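Local coordinates for tRNA (adenine(58)-N(1))-methyltransferase catalytic subunit TRM61 C-terminal domain-containing protein (PDB 1YB2) that probably transfers a methyl group from S-adenosyl-L-methionine to an adenine of RNA, perhaps adenine 58 of tRNA, at residues D153-S156 with E157-I161; Y210-N213 with F214-E218. All blocks are in the same frame, centred on the assembly; numbering follows the deposited sequence.

Contact 1. Residues D153-S156 with E157-I161; sequences DNLS and EFYDI
Leu155 O takes two backbone bonds near the C-terminal end of helix 145-156, where the chain turns toward strand 164-167. Tyr159 N donates to Leu155 O at 2.9 Å and Phe158 N donates to Leu155 O at 3.0 Å, so two amides grip one carbonyl oxygen. Glu157 N makes two weak bonds instead, to Asp153 O and Asn154 O.

Apolar contacts from Tyr159 and Ile161 meet Leu155 and Ser156. Leu155 CD2 lies 3.8 Å from Tyr159 CD2. Leu155 O lies at the edge of the same ring, in its plane, nearest CD2. Ile161 folds back over the last turn. Ile161 CG2 is 4.1 Å from Leu155 CB, and Ile161 CD1 is 3.8 Å from Ser156 CB. A chi1 of 56° sets CG1 between the backbone N and carbonyl carbon and sends CD1 to the serine.

The polar ends of Tyr159 and Glu157 look elsewhere. Tyr159 OH bonds Ser126 OG on helix 123-132. Glu157 OE2 forms a salt bridge with Lys37 of the second subunit. Phe78 of that subunit stacks with the Phe158 ring and meets the Tyr159 ring with planes at about 90°. The chemistry implies a backbone-held turn that presents aromatic rings and a carboxylate to the dimer interface.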
# COMPACT_ATOMS: atom_id res chain seq x y z
N ASP A 153 2.84 19.21 12.05
CA ASP A 153 2.96 19.00 13.50
C ASP A 153 2.74 17.52 13.85
O ASP A 153 3.51 16.93 14.60
CB ASP A 153 1.96 19.88 14.26
CG ASP A 153 2.34 21.36 14.29
OD1 ASP A 153 3.41 21.76 13.78
OD2 ASP A 153 1.55 22.16 14.84
N ASN A 154 1.68 16.93 13.31
CA ASN A 154 1.37 15.51 13.50
C ASN A 154 2.49 14.60 13.01
O ASN A 154 2.89 13.67 13.70
CB ASN A 154 0.03 15.14 12.83
CG ASN A 154 -1.16 15.60 13.64
OD1 ASN A 154 -1.10 15.67 14.87
ND2 ASN A 154 -2.26 15.91 12.97
N LEU A 155 2.97 14.87 11.80
CA LEU A 155 4.05 14.07 11.22
C LEU A 155 5.32 14.15 12.06
O LEU A 155 5.99 13.15 12.25
CB LEU A 155 4.40 14.53 9.80
CG LEU A 155 3.74 14.08 8.51
CD1 LEU A 155 4.51 14.75 7.39
CD2 LEU A 155 3.76 12.53 8.35
N SER A 156 5.67 15.35 12.52
CA SER A 156 6.94 15.55 13.22
C SER A 156 6.99 14.80 14.57
O SER A 156 8.06 14.57 15.13
CB SER A 156 7.23 17.05 13.40
OG SER A 156 6.32 17.62 14.32
N GLU A 157 5.83 14.38 15.08
CA GLU A 157 5.79 13.60 16.31
C GLU A 157 6.37 12.19 16.11
O GLU A 157 6.91 11.60 17.03
CB GLU A 157 4.36 13.53 16.85
CG GLU A 157 4.23 12.85 18.21
CD GLU A 157 2.83 12.96 18.83
OE1 GLU A 157 1.85 13.15 18.07
OE2 GLU A 157 2.72 12.85 20.07
N PHE A 158 6.26 11.66 14.89
CA PHE A 158 6.63 10.27 14.61
C PHE A 158 7.76 10.11 13.60
O PHE A 158 8.34 9.04 13.49
CB PHE A 158 5.39 9.49 14.15
CG PHE A 158 4.31 9.44 15.19
CD1 PHE A 158 3.14 10.17 15.04
CD2 PHE A 158 4.51 8.71 16.36
CE1 PHE A 158 2.17 10.15 16.02
CE2 PHE A 158 3.54 8.70 17.35
CZ PHE A 158 2.36 9.42 17.17
N TYR A 159 8.07 11.19 12.88
CA TYR A 159 9.06 11.12 11.82
C TYR A 159 10.07 12.26 11.91
O TYR A 159 9.71 13.37 12.29
CB TYR A 159 8.39 11.24 10.46
CG TYR A 159 7.45 10.12 10.12
CD1 TYR A 159 7.92 8.93 9.57
CD2 TYR A 159 6.08 10.23 10.34
CE1 TYR A 159 7.06 7.89 9.24
CE2 TYR A 159 5.20 9.18 10.02
CZ TYR A 159 5.71 8.02 9.47
OH TYR A 159 4.87 6.98 9.12
N ASP A 160 11.31 11.98 11.52
CA ASP A 160 12.23 13.04 11.15
C ASP A 160 11.68 13.62 9.85
O ASP A 160 11.50 12.88 8.88
CB ASP A 160 13.64 12.49 10.93
CG ASP A 160 14.63 13.56 10.49
OD1 ASP A 160 15.21 14.24 11.36
OD2 ASP A 160 14.85 13.73 9.27
N ILE A 161 11.41 14.92 9.81
CA ILE A 161 10.83 15.50 8.59
C ILE A 161 11.86 16.35 7.82
O ILE A 161 11.51 17.26 7.05
CB ILE A 161 9.51 16.26 8.88
CG1 ILE A 161 9.71 17.34 9.95
CG2 ILE A 161 8.40 15.27 9.29
CD1 ILE A 161 8.55 18.28 10.05

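Contact 2. Residues Y210-N213 with F214-E218; sequences YLPN and FDQSE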
# COMPACT_ATOMS: atom_id res chain seq x y z
N TYR A 210 -7.13 11.26 -6.11
CA TYR A 210 -8.20 10.80 -5.22
C TYR A 210 -9.37 11.75 -5.35
O TYR A 210 -9.19 12.95 -5.18
CB TYR A 210 -7.74 10.78 -3.75
CG TYR A 210 -6.87 9.61 -3.42
CD1 TYR A 210 -5.49 9.64 -3.67
CD2 TYR A 210 -7.41 8.45 -2.84
CE1 TYR A 210 -4.66 8.54 -3.35
CE2 TYR A 210 -6.58 7.34 -2.52
CZ TYR A 210 -5.21 7.40 -2.78
OH TYR A 210 -4.40 6.33 -2.49
N LEU A 211 -10.56 11.22 -5.69
CA LEU A 211 -11.79 12.00 -5.83
C LEU A 211 -12.90 11.37 -4.97
O LEU A 211 -12.88 10.16 -4.74
CB LEU A 211 -12.24 12.08 -7.30
CG LEU A 211 -11.56 13.04 -8.30
CD1 LEU A 211 -11.57 14.47 -7.79
CD2 LEU A 211 -10.13 12.58 -8.67
N PRO A 212 -13.82 12.18 -4.45
CA PRO A 212 -14.82 11.61 -3.54
C PRO A 212 -16.04 11.01 -4.25
O PRO A 212 -16.79 10.27 -3.62
CB PRO A 212 -15.24 12.81 -2.69
CG PRO A 212 -15.18 13.95 -3.63
CD PRO A 212 -14.00 13.64 -4.58
N ASN A 213 -16.26 11.33 -5.52
CA ASN A 213 -17.41 10.77 -6.23
C ASN A 213 -17.18 10.49 -7.70
O ASN A 213 -16.15 10.91 -8.29
CB ASN A 213 -18.68 11.61 -6.00
CG ASN A 213 -18.53 13.06 -6.43
OD1 ASN A 213 -18.39 13.36 -7.62
ND2 ASN A 213 -18.58 13.96 -5.47
N PHE A 214 -18.15 9.79 -8.29
CA PHE A 214 -18.07 9.34 -9.66
C PHE A 214 -17.97 10.50 -10.65
O PHE A 214 -17.12 10.47 -11.53
CB PHE A 214 -19.25 8.42 -10.02
CG PHE A 214 -19.24 7.98 -11.46
CD1 PHE A 214 -18.58 6.81 -11.83
CD2 PHE A 214 -19.86 8.74 -12.45
CE1 PHE A 214 -18.55 6.41 -13.17
CE2 PHE A 214 -19.83 8.35 -13.78
CZ PHE A 214 -19.17 7.17 -14.14
N ASP A 215 -18.83 11.51 -10.49
CA ASP A 215 -18.85 12.64 -11.43
C ASP A 215 -17.52 13.41 -11.51
O ASP A 215 -17.11 13.81 -12.59
CB ASP A 215 -20.04 13.57 -11.15
CG ASP A 215 -21.39 12.92 -11.49
OD1 ASP A 215 -21.45 12.03 -12.39
OD2 ASP A 215 -22.42 13.31 -10.87
N GLN A 216 -16.87 13.60 -10.37
CA GLN A 216 -15.57 14.27 -10.32
C GLN A 216 -14.46 13.40 -10.93
O GLN A 216 -13.56 13.90 -11.64
CB GLN A 216 -15.25 14.66 -8.87
CG GLN A 216 -16.18 15.76 -8.36
CD GLN A 216 -15.87 16.22 -6.94
OE1 GLN A 216 -14.74 16.16 -6.50
NE2 GLN A 216 -16.90 16.71 -6.24
N SER A 217 -14.56 12.10 -10.64
CA SER A 217 -13.68 11.08 -11.20
C SER A 217 -13.72 11.11 -12.73
O SER A 217 -12.68 11.12 -13.38
CB SER A 217 -14.09 9.71 -10.63
OG SER A 217 -13.18 8.68 -10.97
N GLU A 218 -14.93 11.15 -13.28
CA GLU A 218 -15.14 11.15 -14.72
C GLU A 218 -14.60 12.43 -15.37
O GLU A 218 -13.95 12.38 -16.41
CB GLU A 218 -16.63 10.96 -15.03
CG GLU A 218 -17.01 11.08 -16.51
CD GLU A 218 -18.47 10.80 -16.73
OE1 GLU A 218 -19.32 11.42 -16.04
OE2 GLU A 218 -18.78 9.95 -17.61
O HOH W 1 -20.99 11.53 -8.70
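A helix N-cap joins strand 205-211 of the central sheet of the methyltransferase domain to helix 214-223. The strand order 3-2-1-4-5-7-6 is that of the Rossmann-like class I fold. Pro212 lies near Asp186, a predicted S-adenosyl-L-methionine site, so the turn is probably close to the cofactor pocket.

Asn213 is the cap. Its side-chain OD1 accepts from Gln216 N at 3.2 Å, and the N-H points fairly straight at it. The donor is tilted 23° from the amide plane. The chi1 of 58° places CG between the backbone N and the carbonyl carbon, which turns OD1 back over the first helical turn. The backbone of the same residue starts the helical pattern: Asn213 O accepts from Ser217 N at 3.1 Å. Thus Asn213 serves two amides of the first turn, one by side chain and one by main chain. A water accepts from a third, Asp215 N, at 2.8 Å, and donates weakly to Asn213 OD1.

Leu211 packs against the first helical turn. Leu211 CG is 3.9 Å from Ser217 N, and Leu211 CD1 is 3.8 Å from Gln216 CB. Ser217 also touches Phe261 and Thr263 of strand 258-267. Phe214 packs on Phe261 and on Ile242 of the second subunit.

The extended Gln216 side chain crosses that of Pro212 at about a right angle. It also runs obliquely past Asn213, with the two amide planes 85° apart, and Gln216 CG comes within 3.3 Å of Asn213 OD1.

Along the chain, contact 1 comes first and closes the turn where the chain leaves helix 145-156, before strand 164-167 at one edge of the domain sheet. Contact 2 follows in series. It closes the turn from strand 205-211, inside the same sheet, into helix 214-223. The two neither nest nor cross. Their centres lie about 30 Å apart and their nearest atoms about 15 Å apart, so they do not touch. One lies near the C-terminal end of a helix and the other begins one. Contact 1 ties its turn to helix 123-132, whereas contact 2 packs against strand 258-267. Both reach the second subunit, at separate places.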